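Local structure of Emp47p (form2) (Saccharomyces cerevisiae, 2A6Z) at residues 83-88 with 196-201; 108-113 with 120-125; 60-65 with 164-169; 23-28 with 51-56. The protein serves as a calcium-independent cargo receptor with a legume-like lectin domain, takes part in glycoprotein secretion and is required for Emp46p to leave the endoplasmic reticulum. All blocks are in the same frame, centred on the assembly; numbering follows the deposited sequence.

Interaction 1 (83-88 with 196-201)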
loop_
_atom_site.group_PDB
_atom_site.type_symbol
_atom_site.label_atom_id
_atom_site.label_comp_id
_atom_site.label_asym_id
_atom_site.label_seq_id
_atom_site.Cartn_x
_atom_site.Cartn_y
_atom_site.Cartn_z
ATOM N N SER A 83 -1.537 0.412 -4.691
ATOM C CA SER A 83 -1.806 -0.737 -3.806
ATOM C C SER A 83 -0.710 -0.865 -2.764
ATOM O O SER A 83 0.495 -0.775 -3.041
ATOM C CB SER A 83 -1.801 -2.008 -4.627
ATOM O OG SER A 83 -2.998 -2.168 -5.373
ATOM N N PHE A 84 -1.156 -1.116 -1.529
ATOM C CA PHE A 84 -0.293 -1.339 -0.367
ATOM C C PHE A 84 -0.451 -2.789 0.049
ATOM O O PHE A 84 -1.571 -3.264 0.184
ATOM C CB PHE A 84 -0.668 -0.397 0.792
ATOM C CG PHE A 84 -0.670 1.054 0.394
ATOM C CD1 PHE A 84 0.450 1.841 0.570
ATOM C CD2 PHE A 84 -1.817 1.659 -0.145
ATOM C CE1 PHE A 84 0.464 3.171 0.211
ATOM C CE2 PHE A 84 -1.807 2.970 -0.554
ATOM C CZ PHE A 84 -0.651 3.735 -0.350
ATOM N N TRP A 85 0.677 -3.480 0.218
ATOM C CA TRP A 85 0.659 -4.930 0.318
ATOM C C TRP A 85 1.195 -5.434 1.665
ATOM O O TRP A 85 2.152 -4.854 2.200
ATOM C CB TRP A 85 1.547 -5.533 -0.773
ATOM C CG TRP A 85 1.150 -5.137 -2.167
ATOM C CD1 TRP A 85 1.634 -4.062 -2.873
ATOM C CD2 TRP A 85 0.201 -5.805 -3.017
ATOM N NE1 TRP A 85 1.039 -4.019 -4.139
ATOM C CE2 TRP A 85 0.182 -5.078 -4.236
ATOM C CE3 TRP A 85 -0.605 -6.949 -2.878
ATOM C CZ2 TRP A 85 -0.637 -5.456 -5.327
ATOM C CZ3 TRP A 85 -1.391 -7.313 -3.954
ATOM C CH2 TRP A 85 -1.411 -6.577 -5.161
ATOM N N PHE A 86 0.627 -6.519 2.117
ATOM C CA PHE A 86 1.118 -7.280 3.265
ATOM C C PHE A 86 0.865 -8.762 2.921
ATOM O O PHE A 86 -0.234 -9.243 3.115
ATOM C CB PHE A 86 0.391 -6.811 4.533
ATOM C CG PHE A 86 0.803 -7.594 5.786
ATOM C CD1 PHE A 86 2.045 -7.308 6.362
ATOM C CD2 PHE A 86 -0.010 -8.567 6.369
ATOM C CE1 PHE A 86 2.477 -7.980 7.510
ATOM C CE2 PHE A 86 0.402 -9.211 7.497
ATOM C CZ PHE A 86 1.643 -8.907 8.082
ATOM N N VAL A 87 1.881 -9.401 2.340
ATOM C CA VAL A 87 1.631 -10.681 1.663
ATOM C C VAL A 87 2.762 -11.708 1.958
ATOM O O VAL A 87 3.935 -11.333 2.020
ATOM C CB VAL A 87 1.475 -10.528 0.125
ATOM C CG1 VAL A 87 0.294 -9.582 -0.203
ATOM C CG2 VAL A 87 2.721 -9.996 -0.549
ATOM N N GLN A 88 2.379 -12.954 2.095
ATOM C CA GLN A 88 3.398 -13.986 2.412
ATOM C C GLN A 88 4.131 -14.393 1.156
ATOM O O GLN A 88 3.528 -14.786 0.171
ATOM C CB GLN A 88 2.715 -15.222 2.974
ATOM C CG GLN A 88 2.011 -15.131 4.258
ATOM C CD GLN A 88 1.280 -16.456 4.534
ATOM O OE1 GLN A 88 1.917 -17.513 4.604
ATOM N NE2 GLN A 88 -0.041 -16.350 4.655
ATOM N N GLY A 196 5.131 -3.577 0.938
ATOM C CA GLY A 196 5.537 -2.678 -0.128
ATOM C C GLY A 196 4.324 -1.986 -0.709
ATOM O O GLY A 196 3.195 -2.150 -0.258
ATOM N N VAL A 197 4.601 -1.197 -1.711
ATOM C CA VAL A 197 3.604 -0.365 -2.390
ATOM C C VAL A 197 3.914 -0.373 -3.883
ATOM O O VAL A 197 5.072 -0.365 -4.294
ATOM C CB VAL A 197 3.532 1.056 -1.807
ATOM C CG1 VAL A 197 4.899 1.765 -1.929
ATOM C CG2 VAL A 197 2.431 1.882 -2.437
ATOM N N THR A 198 2.847 -0.436 -4.690
ATOM C CA THR A 198 2.999 -0.505 -6.135
ATOM C C THR A 198 1.933 0.408 -6.728
ATOM O O THR A 198 0.865 0.650 -6.148
ATOM C CB THR A 198 2.836 -1.942 -6.658
ATOM O OG1 THR A 198 1.518 -2.418 -6.420
ATOM C CG2 THR A 198 3.809 -2.890 -5.986
ATOM N N ALA A 199 2.186 0.895 -7.946
ATOM C CA ALA A 199 1.163 1.768 -8.577
ATOM C C ALA A 199 1.347 1.714 -10.085
ATOM O O ALA A 199 2.406 1.404 -10.616
ATOM C CB ALA A 199 1.210 3.203 -8.092
ATOM N N GLN A 200 0.235 2.078 -10.754
ATOM C CA GLN A 200 0.210 2.255 -12.190
ATOM C C GLN A 200 -0.743 3.423 -12.476
ATOM O O GLN A 200 -1.732 3.597 -11.738
ATOM C CB GLN A 200 -0.250 0.993 -12.922
ATOM C CG GLN A 200 -1.756 0.717 -12.686
ATOM C CD GLN A 200 -2.258 -0.604 -13.176
ATOM O OE1 GLN A 200 -1.418 -1.540 -13.242
ATOM N NE2 GLN A 200 -3.564 -0.643 -13.493
ATOM N N ASN A 201 -0.517 4.166 -13.550
ATOM C CA ASN A 201 -1.479 5.167 -13.941
ATOM C C ASN A 201 -2.259 4.842 -15.220
ATOM O O ASN A 201 -3.253 5.524 -15.497
ATOM C CB ASN A 201 -0.894 6.594 -13.957
ATOM C CG ASN A 201 0.298 6.747 -14.846
ATOM O OD1 ASN A 201 0.610 5.872 -15.670
ATOM N ND2 ASN A 201 0.990 7.881 -14.716
#

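Interaction 2 (108-113 with 120-125)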
loop_
_atom_site.group_PDB
_atom_site.type_symbol
_atom_site.label_atom_id
_atom_site.label_comp_id
_atom_site.label_asym_id
_atom_site.label_seq_id
_atom_site.Cartn_x
_atom_site.Cartn_y
_atom_site.Cartn_z
ATOM N N LEU A 108 -2.981 -9.578 2.221
ATOM C CA LEU A 108 -3.801 -8.391 2.156
ATOM C C LEU A 108 -3.307 -7.416 1.098
ATOM O O LEU A 108 -2.096 -7.078 1.031
ATOM C CB LEU A 108 -3.736 -7.677 3.528
ATOM C CG LEU A 108 -4.467 -6.326 3.647
ATOM C CD1 LEU A 108 -5.988 -6.531 3.528
ATOM C CD2 LEU A 108 -4.071 -5.666 4.957
ATOM N N GLN A 109 -4.250 -6.919 0.288
ATOM C CA GLN A 109 -4.031 -5.803 -0.595
ATOM C C GLN A 109 -4.948 -4.652 -0.142
ATOM O O GLN A 109 -6.152 -4.854 0.032
ATOM C CB GLN A 109 -4.404 -6.201 -2.037
ATOM C CG GLN A 109 -4.255 -5.071 -3.047
ATOM C CD GLN A 109 -5.079 -5.263 -4.318
ATOM O OE1 GLN A 109 -5.971 -6.085 -4.399
ATOM N NE2 GLN A 109 -4.757 -4.503 -5.334
ATOM N N LEU A 110 -4.376 -3.462 -0.010
ATOM C CA LEU A 110 -5.198 -2.236 0.196
ATOM C C LEU A 110 -5.078 -1.432 -1.090
ATOM O O LEU A 110 -3.970 -1.027 -1.458
ATOM C CB LEU A 110 -4.695 -1.409 1.377
ATOM C CG LEU A 110 -4.720 -2.126 2.709
ATOM C CD1 LEU A 110 -4.136 -1.245 3.810
ATOM C CD2 LEU A 110 -6.127 -2.543 3.112
ATOM N N LEU A 111 -6.214 -1.218 -1.739
ATOM C CA LEU A 111 -6.238 -0.545 -3.040
ATOM C C LEU A 111 -6.868 0.837 -2.896
ATOM O O LEU A 111 -8.013 0.939 -2.406
ATOM C CB LEU A 111 -7.061 -1.358 -4.044
ATOM C CG LEU A 111 -7.275 -0.686 -5.414
ATOM C CD1 LEU A 111 -5.962 -0.486 -6.159
ATOM C CD2 LEU A 111 -8.223 -1.561 -6.242
ATOM N N VAL A 112 -6.167 1.872 -3.334
ATOM C CA VAL A 112 -6.728 3.201 -3.474
ATOM C C VAL A 112 -6.879 3.461 -4.970
ATOM O O VAL A 112 -5.921 3.428 -5.741
ATOM C CB VAL A 112 -5.855 4.267 -2.782
ATOM C CG1 VAL A 112 -6.380 5.651 -3.089
ATOM C CG2 VAL A 112 -5.776 3.999 -1.285
ATOM N N ASP A 113 -8.131 3.689 -5.386
ATOM C CA ASP A 113 -8.417 3.920 -6.814
ATOM C C ASP A 113 -9.764 4.570 -6.924
ATOM O O ASP A 113 -10.483 4.815 -5.934
ATOM C CB ASP A 113 -8.277 2.661 -7.675
ATOM C CG ASP A 113 -9.588 1.896 -7.815
ATOM O OD1 ASP A 113 -10.228 1.611 -6.778
ATOM O OD2 ASP A 113 -9.990 1.640 -8.985
ATOM N N PRO A 120 -13.854 7.379 -5.698
ATOM C CA PRO A 120 -12.573 7.215 -4.957
ATOM C C PRO A 120 -12.789 6.490 -3.643
ATOM O O PRO A 120 -13.577 6.927 -2.768
ATOM C CB PRO A 120 -12.114 8.648 -4.779
ATOM C CG PRO A 120 -12.783 9.426 -5.870
ATOM C CD PRO A 120 -14.142 8.774 -6.038
ATOM N N THR A 121 -12.031 5.399 -3.471
ATOM C CA THR A 121 -12.157 4.540 -2.314
ATOM C C THR A 121 -10.783 4.035 -1.863
ATOM O O THR A 121 -9.818 3.992 -2.653
ATOM C CB THR A 121 -13.016 3.295 -2.591
ATOM O OG1 THR A 121 -12.636 2.664 -3.828
ATOM C CG2 THR A 121 -14.493 3.635 -2.724
ATOM N N LEU A 122 -10.757 3.591 -0.605
ATOM C CA LEU A 122 -9.741 2.670 -0.078
ATOM C C LEU A 122 -10.460 1.380 0.193
ATOM O O LEU A 122 -11.440 1.334 0.943
ATOM C CB LEU A 122 -9.078 3.267 1.184
ATOM C CG LEU A 122 -7.850 2.432 1.649
ATOM C CD1 LEU A 122 -6.988 3.347 2.522
ATOM C CD2 LEU A 122 -8.203 1.182 2.459
ATOM N N ARG A 123 -9.963 0.293 -0.390
ATOM C CA ARG A 123 -10.596 -1.007 -0.288
ATOM C C ARG A 123 -9.595 -2.036 0.225
ATOM O O ARG A 123 -8.409 -2.040 -0.154
ATOM C CB ARG A 123 -11.071 -1.475 -1.672
ATOM C CG ARG A 123 -12.281 -0.686 -2.169
ATOM C CD ARG A 123 -12.486 -0.850 -3.689
ATOM N NE ARG A 123 -13.733 -0.090 -4.078
ATOM C CZ ARG A 123 -14.956 -0.567 -4.050
ATOM N NH1 ARG A 123 -15.214 -1.829 -3.657
ATOM N NH2 ARG A 123 -15.967 0.235 -4.430
ATOM N N GLY A 124 -10.105 -2.960 1.024
ATOM C CA GLY A 124 -9.313 -4.150 1.441
ATOM C C GLY A 124 -9.738 -5.351 0.611
ATOM O O GLY A 124 -10.923 -5.623 0.402
ATOM N N GLN A 125 -8.717 -6.076 0.174
ATOM C CA GLN A 125 -8.883 -7.283 -0.604
ATOM C C GLN A 125 -8.027 -8.416 0.040
ATOM O O GLN A 125 -6.912 -8.112 0.520
ATOM C CB GLN A 125 -8.427 -7.137 -2.067
ATOM C CG GLN A 125 -8.872 -5.839 -2.742
ATOM C CD GLN A 125 -10.323 -5.646 -3.077
ATOM O OE1 GLN A 125 -10.858 -4.558 -2.874
ATOM N NE2 GLN A 125 -10.977 -6.676 -3.642
HETATM O O HOH W 1 -10.275 1.332 -4.080
HETATM O O HOH W 2 -12.788 2.682 -6.910
#

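Interaction 3 (60-65 with 164-169)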
loop_
_atom_site.group_PDB
_atom_site.type_symbol
_atom_site.label_atom_id
_atom_site.label_comp_id
_atom_site.label_asym_id
_atom_site.label_seq_id
_atom_site.Cartn_x
_atom_site.Cartn_y
_atom_site.Cartn_z
ATOM N N LYS A 60 4.629 -12.391 14.252
ATOM C CA LYS A 60 4.462 -13.092 15.521
ATOM C C LYS A 60 3.589 -12.332 16.517
ATOM O O LYS A 60 3.112 -12.945 17.485
ATOM C CB LYS A 60 5.825 -13.356 16.176
ATOM C CG LYS A 60 6.760 -14.225 15.318
ATOM C CD LYS A 60 6.267 -15.663 15.291
ATOM C CE LYS A 60 7.266 -16.545 14.588
ATOM N NZ LYS A 60 6.616 -17.713 13.966
ATOM N N ASP A 61 3.422 -11.026 16.316
ATOM C CA ASP A 61 2.784 -10.171 17.306
ATOM C C ASP A 61 2.189 -8.942 16.575
ATOM O O ASP A 61 2.431 -8.753 15.385
ATOM C CB ASP A 61 3.819 -9.689 18.344
ATOM C CG ASP A 61 4.392 -10.744 19.267
ATOM O OD1 ASP A 61 5.534 -11.232 19.098
ATOM O OD2 ASP A 61 3.609 -11.100 20.166
ATOM N N SER A 62 1.447 -8.167 17.333
ATOM C CA SER A 62 0.736 -7.009 16.778
ATOM C C SER A 62 1.687 -6.041 16.114
ATOM O O SER A 62 2.864 -5.891 16.485
ATOM C CB SER A 62 0.008 -6.316 17.926
ATOM O OG SER A 62 -0.867 -7.248 18.529
ATOM N N PHE A 63 1.136 -5.276 15.129
ATOM C CA PHE A 63 1.980 -4.309 14.426
ATOM C C PHE A 63 1.089 -3.213 13.842
ATOM O O PHE A 63 -0.100 -3.334 13.718
ATOM C CB PHE A 63 2.794 -5.006 13.294
ATOM C CG PHE A 63 1.973 -5.498 12.136
ATOM C CD1 PHE A 63 1.771 -4.682 11.015
ATOM C CD2 PHE A 63 1.402 -6.743 12.161
ATOM C CE1 PHE A 63 1.001 -5.115 9.983
ATOM C CE2 PHE A 63 0.604 -7.198 11.103
ATOM C CZ PHE A 63 0.384 -6.372 10.018
ATOM N N THR A 64 1.815 -2.150 13.422
ATOM C CA THR A 64 1.225 -1.008 12.755
ATOM C C THR A 64 2.097 -0.684 11.531
ATOM O O THR A 64 3.347 -0.683 11.625
ATOM C CB THR A 64 1.254 0.215 13.645
ATOM O OG1 THR A 64 0.523 -0.056 14.840
ATOM C CG2 THR A 64 0.633 1.438 13.005
ATOM N N MET A 65 1.460 -0.364 10.406
ATOM C CA MET A 65 2.111 0.186 9.234
ATOM C C MET A 65 1.447 1.517 8.902
ATOM O O MET A 65 0.220 1.541 8.688
ATOM C CB MET A 65 1.972 -0.740 8.067
ATOM C CG MET A 65 2.475 -2.154 8.056
ATOM S SD MET A 65 2.116 -3.368 6.753
ATOM C CE MET A 65 0.321 -3.372 6.820
ATOM N N ASP A 164 -4.091 -6.135 15.693
ATOM C CA ASP A 164 -4.003 -6.197 17.140
ATOM C C ASP A 164 -4.402 -7.565 17.666
ATOM O O ASP A 164 -5.596 -7.891 17.831
ATOM C CB ASP A 164 -4.905 -5.105 17.773
ATOM C CG ASP A 164 -4.631 -4.936 19.272
ATOM O OD1 ASP A 164 -3.845 -5.736 19.830
ATOM O OD2 ASP A 164 -5.208 -4.004 19.837
ATOM N N LEU A 165 -3.386 -8.394 17.954
ATOM C CA LEU A 165 -3.627 -9.705 18.523
ATOM C C LEU A 165 -4.129 -9.621 19.952
ATOM O O LEU A 165 -4.655 -10.624 20.418
ATOM C CB LEU A 165 -2.311 -10.535 18.561
ATOM C CG LEU A 165 -1.821 -11.153 17.252
ATOM C CD1 LEU A 165 -2.893 -12.061 16.590
ATOM C CD2 LEU A 165 -1.323 -10.118 16.296
ATOM N N GLU A 166 -3.975 -8.459 20.580
ATOM C CA GLU A 166 -4.437 -8.269 21.960
ATOM C C GLU A 166 -5.846 -7.646 21.964
ATOM O O GLU A 166 -6.325 -7.272 23.056
ATOM C CB GLU A 166 -3.466 -7.338 22.703
ATOM C CG GLU A 166 -2.149 -7.988 23.041
ATOM C CD GLU A 166 -1.233 -8.158 21.832
ATOM O OE1 GLU A 166 -0.946 -7.116 21.166
ATOM O OE2 GLU A 166 -0.744 -9.291 21.585
ATOM N N ASP A 167 -6.519 -7.596 20.799
ATOM C CA ASP A 167 -7.930 -7.186 20.720
ATOM C C ASP A 167 -8.663 -8.150 19.788
ATOM O O ASP A 167 -9.416 -7.732 18.916
ATOM C CB ASP A 167 -7.977 -5.703 20.277
ATOM C CG ASP A 167 -9.333 -5.040 20.518
ATOM O OD1 ASP A 167 -10.257 -5.670 21.085
ATOM O OD2 ASP A 167 -9.457 -3.853 20.123
ATOM N N ASP A 168 -8.411 -9.455 19.978
ATOM C CA ASP A 168 -9.103 -10.528 19.217
ATOM C C ASP A 168 -8.918 -10.360 17.719
ATOM O O ASP A 168 -9.843 -10.510 16.913
ATOM C CB ASP A 168 -10.596 -10.568 19.642
ATOM C CG ASP A 168 -10.682 -11.033 21.077
ATOM O OD1 ASP A 168 -10.229 -12.157 21.394
ATOM O OD2 ASP A 168 -11.154 -10.303 21.966
ATOM N N ASN A 169 -7.655 -10.114 17.294
ATOM C CA ASN A 169 -7.245 -10.099 15.916
ATOM C C ASN A 169 -7.949 -8.947 15.157
ATOM O O ASN A 169 -8.440 -9.171 14.057
ATOM C CB ASN A 169 -7.527 -11.433 15.178
ATOM C CG ASN A 169 -7.167 -12.596 16.043
ATOM O OD1 ASN A 169 -5.987 -12.743 16.453
ATOM N ND2 ASN A 169 -8.149 -13.452 16.264
HETATM O O HOH W 3 1.127 -9.579 19.864
#

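Interaction 4 (23-28 with 51-56)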
loop_
_atom_site.group_PDB
_atom_site.type_symbol
_atom_site.label_atom_id
_atom_site.label_comp_id
_atom_site.label_asym_id
_atom_site.label_seq_id
_atom_site.Cartn_x
_atom_site.Cartn_y
_atom_site.Cartn_z
ATOM N N PRO A 23 16.843 4.415 0.861
ATOM C CA PRO A 23 17.395 3.644 1.968
ATOM C C PRO A 23 17.657 2.194 1.632
ATOM O O PRO A 23 16.852 1.565 0.950
ATOM C CB PRO A 23 16.245 3.725 3.012
ATOM C CG PRO A 23 15.759 5.127 2.748
ATOM C CD PRO A 23 15.681 5.195 1.235
ATOM N N ASN A 24 18.763 1.701 2.194
ATOM C CA ASN A 24 19.299 0.410 1.808
ATOM C C ASN A 24 18.411 -0.762 2.159
ATOM O O ASN A 24 18.600 -1.826 1.614
ATOM C CB ASN A 24 20.694 0.243 2.456
ATOM C CG ASN A 24 20.974 -1.172 2.921
ATOM O OD1 ASN A 24 21.636 -1.952 2.204
ATOM N ND2 ASN A 24 20.520 -1.562 4.120
ATOM N N ASN A 25 17.415 -0.569 3.053
ATOM C CA ASN A 25 16.507 -1.654 3.382
ATOM C C ASN A 25 15.313 -1.752 2.404
ATOM O O ASN A 25 14.511 -2.673 2.582
ATOM C CB ASN A 25 16.020 -1.515 4.828
ATOM C CG ASN A 25 15.343 -0.229 5.236
ATOM O OD1 ASN A 25 15.704 0.875 4.742
ATOM N ND2 ASN A 25 14.361 -0.337 6.136
ATOM N N TRP A 26 15.263 -0.893 1.413
ATOM C CA TRP A 26 14.177 -0.887 0.415
ATOM C C TRP A 26 14.727 -1.059 -0.975
ATOM O O TRP A 26 15.888 -0.696 -1.293
ATOM C CB TRP A 26 13.427 0.464 0.433
ATOM C CG TRP A 26 12.616 0.635 1.690
ATOM C CD1 TRP A 26 13.080 1.076 2.906
ATOM C CD2 TRP A 26 11.217 0.364 1.884
ATOM N NE1 TRP A 26 12.059 1.097 3.842
ATOM C CE2 TRP A 26 10.894 0.665 3.235
ATOM C CE3 TRP A 26 10.214 -0.098 1.049
ATOM C CZ2 TRP A 26 9.610 0.514 3.736
ATOM C CZ3 TRP A 26 8.923 -0.251 1.538
ATOM C CH2 TRP A 26 8.624 0.045 2.881
ATOM N N GLN A 27 13.858 -1.578 -1.878
ATOM C CA GLN A 27 14.224 -1.767 -3.275
ATOM C C GLN A 27 13.127 -1.174 -4.157
ATOM O O GLN A 27 11.958 -1.555 -4.067
ATOM C CB GLN A 27 14.397 -3.278 -3.546
ATOM C CG GLN A 27 14.785 -3.564 -5.036
ATOM C CD GLN A 27 16.127 -2.978 -5.326
ATOM O OE1 GLN A 27 17.085 -3.353 -4.660
ATOM N NE2 GLN A 27 16.161 -2.071 -6.299
ATOM N N THR A 28 13.480 -0.255 -5.041
ATOM C CA THR A 28 12.590 0.221 -6.083
ATOM C C THR A 28 12.562 -0.756 -7.235
ATOM O O THR A 28 13.534 -1.493 -7.490
ATOM C CB THR A 28 12.987 1.606 -6.600
ATOM O OG1 THR A 28 14.400 1.581 -6.972
ATOM C CG2 THR A 28 12.821 2.719 -5.589
ATOM N N LEU A 51 7.937 -0.436 -4.744
ATOM C CA LEU A 51 8.823 -0.087 -3.626
ATOM C C LEU A 51 8.575 -1.117 -2.530
ATOM O O LEU A 51 7.463 -1.099 -1.949
ATOM C CB LEU A 51 8.546 1.314 -3.175
ATOM C CG LEU A 51 9.309 1.783 -1.917
ATOM C CD1 LEU A 51 10.809 1.827 -2.168
ATOM C CD2 LEU A 51 8.770 3.124 -1.456
ATOM N N TRP A 52 9.501 -2.029 -2.271
ATOM C CA TRP A 52 9.327 -3.099 -1.333
ATOM C C TRP A 52 10.493 -3.169 -0.365
ATOM O O TRP A 52 11.650 -2.894 -0.728
ATOM C CB TRP A 52 9.275 -4.431 -2.026
ATOM C CG TRP A 52 8.088 -4.714 -2.924
ATOM C CD1 TRP A 52 7.974 -4.390 -4.250
ATOM C CD2 TRP A 52 6.867 -5.400 -2.561
ATOM N NE1 TRP A 52 6.741 -4.823 -4.737
ATOM C CE2 TRP A 52 6.060 -5.453 -3.729
ATOM C CE3 TRP A 52 6.409 -5.998 -1.359
ATOM C CZ2 TRP A 52 4.806 -6.054 -3.719
ATOM C CZ3 TRP A 52 5.148 -6.596 -1.375
ATOM C CH2 TRP A 52 4.372 -6.612 -2.549
ATOM N N LEU A 53 10.230 -3.637 0.848
ATOM C CA LEU A 53 11.305 -3.960 1.785
ATOM C C LEU A 53 12.093 -5.158 1.248
ATOM O O LEU A 53 11.530 -6.133 0.754
ATOM C CB LEU A 53 10.733 -4.241 3.184
ATOM C CG LEU A 53 10.444 -2.906 3.917
ATOM C CD1 LEU A 53 9.293 -3.035 4.898
ATOM C CD2 LEU A 53 11.695 -2.398 4.623
ATOM N N LYS A 54 13.447 -5.058 1.398
ATOM C CA LYS A 54 14.281 -6.181 0.977
ATOM C C LYS A 54 14.182 -7.431 1.830
ATOM O O LYS A 54 14.427 -8.542 1.320
ATOM C CB LYS A 54 15.747 -5.709 0.969
ATOM C CG LYS A 54 16.050 -4.764 -0.159
ATOM C CD LYS A 54 17.530 -4.405 -0.104
ATOM C CE LYS A 54 17.955 -3.325 -1.073
ATOM N NZ LYS A 54 19.430 -3.033 -0.814
ATOM N N GLN A 55 13.854 -7.295 3.109
ATOM C CA GLN A 55 13.764 -8.433 4.034
ATOM C C GLN A 55 12.319 -8.663 4.406
ATOM O O GLN A 55 11.521 -7.706 4.601
ATOM C CB GLN A 55 14.631 -8.159 5.241
ATOM C CG GLN A 55 16.103 -7.879 4.984
ATOM C CD GLN A 55 16.907 -8.648 3.979
ATOM O OE1 GLN A 55 17.692 -8.167 3.114
ATOM N NE2 GLN A 55 16.780 -9.969 4.007
ATOM N N GLY A 56 11.998 -9.950 4.591
ATOM C CA GLY A 56 10.675 -10.257 5.084
ATOM C C GLY A 56 10.517 -9.890 6.556
ATOM O O GLY A 56 11.487 -9.796 7.257
HETATM O O HOH W 4 14.494 -4.813 4.306
#

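Interaction 1 (83-88 with 196-201)
The indole of Trp85 meets Thr198 at its edge: OG1 lies almost exactly in the ring plane and accepts a hydrogen bond from NE1, 2.8 Å from NE1 to OG1 and 166° at the hydrogen. Trp52 of strand 48-58 stacks on the same indole. The Phe84 ring, turned into the other face of the sheet, has methyl CG2 of Val197 set obliquely against it, with CE1 3.5 Å from CG2. With chi1 at 59° placing CG1 of Val197 between N and the carbonyl carbon, CG2 stands anti to N and meets the ring. Between these layers the antiparallel strands 83-88 and 196-200 are zipped by backbone bonds. Ser83 and Thr198 form a hydrogen-bonded pair, 2.8 Å from Ser83 N to Thr198 O and 2.9 Å from Thr198 N to Ser83 O. Trp85 N also reaches Gly196 O at 2.9 Å, whereas the return bond from Gly196 N to Trp85 O is weak. Since a carbonyl can only accept, Thr198 OG1 donates its own hydrogen to Tyr99 O. This buried oxygen is thus held by two hydrogen bonds, and the bond in the ring plane, with the stacked Trp52, restrains the rotation of the indole.

Interaction 2 (108-113 with 120-125)
A beta hairpin in the seven-stranded sheet that holds strand 81-88 brings strands 108-113 and 121-125 together, antiparallel at 159°. Three hydrogen-bonded pairs, Gln109 with Gln125, Leu111 with Arg123 and Asp113 with Thr121, hold the ladder. Leu111 N lies 2.8 Å from Arg123 O; Asp113 N is 3.2 Å from Thr121 O. On the apolar face Val112 CG2 packs on Leu122 CG at 3.9 Å, and Ile159 of strand 153-164 in the other sheet covers both. The opposite face is mixed: Leu111 packs on Ile138 between polar side chains. Gln109 and Gln125 run side by side, their amide planes 76° apart, and OE1 of Gln109 touches CG of Gln125 at 3.3 Å; a bend at chi2 (-71°) carries the rest of Gln125 away. The amide ends have partners elsewhere, Gln109 NE2 on Ser83 OG and Gln125 OE1 on Ser142 OG. Arg123 NE donates to Thr121 OG1 at 3.0 Å, somewhat out of the guanidinium plane. Two waters join Asp113 OD1 to Thr121 OG1, one also hydrogen-bonded to Leu111 O, while Tyr139 binds Asp113 OD2. The side chains of Asp113 and Thr121 are thus joined through water, on top of their direct backbone pair, and the nearby arginine would tend to favour the negative charge of Asp113.

Interaction 3 (60-65 with 164-169)
Ser62 meets the turn that follows strand 153-164, at one end of the beta sandwich, and its hydroxyl makes the tight part of the contact. OG accepts from the backbone N of Leu165 at 2.8 Å and donates to Glu166 OE1 at 2.6 Å, reaching that oxygen from above the carboxylate plane, 38° out of it. Glu166 is bent at chi2 (74°), which folds its carboxylate back over the turn to the serine. The turn has its own brace, an Asx turn in which Asp164 OD1 accepts from Glu166 N at 2.8 Å, again from above the carboxylate plane. Beside these bonds, Leu165 brings its CD2 methyl to 3.5 Å from Ser62 N. The looser side lies towards solvent, where Asp61 and Glu166 are exposed and their carboxylates do not touch: Asp61 OD2 and Glu166 OE2 stand 4.9 Å apart. Like charges held this close would be expected to raise the affinity of either group for a proton, and the water between them should ease the cost. That bridging water accepts from Ser62 N at 2.9 Å and is hydrogen-bonded to both acids, with Glu166 OE2 its nearer partner at 2.6 Å.

Interaction 4 (23-28 with 51-56)
Strands 26-28 and 51-53 run antiparallel at 154°, and their ladder is extended beyond the strand ends by a bond from Lys54 N to Asn25 O (2.9 Å, nearly straight at 176°). Gln27 and Trp52 form the hydrogen-bonded pair, 2.8 Å from Gln27 N to Trp52 O. Trp26 and Lys54 carry much of the side-chain contact. Leu53 lies over one face of the Trp26 indole, its CG 3.5 Å from the centroid of the six-membered ring and 11° off the normal, a CH-pi contact, while its CD2 sits nearer the rim. Leu51 meets the same ring obliquely, CG to CE3 at 3.6 Å. Ser12 O accepts a hydrogen bond from NE1, so the ring is fixed at its polar edge too. Lys54 is stretched out beyond CG and crosses the type I beta turn at residues 23-26 to put NZ 2.8 Å from Asn24 O. Gln27 folds back at chi2, and its NE2 donates to Thr28 O in the plane of both groups (2.9 Å). A water accepts from Gln55 N and donates to Asn25 O, linking the two segments. Here the first strand of the legume-like lectin sandwich joins as an outermost strand, its indole packed against leucines of the neighbouring strand.

From the N terminus, interaction 4 closes first, laying edge strand 26-30 against 48-58. The chain then enters strand 63-72 of the other sheet, where interaction 3 opens; interaction 1 opens on strand 81-88 soon after. Interaction 2 is a short hairpin lying wholly within the loops of both. Interaction 3 closes at 164-169 and interaction 1 only at 196-201, so these two cross. Interactions 4, 1 and 2 follow one another across one sheet, 192-200 lying between 48-58 and 81-88, and 108-113 next to 81-88; backbone bonds join Leu51 to Val197 and Phe84 to Leu110. Interaction 3 lies at the end of the facing sheet, which Phe63 and Phe86 link across the sandwich.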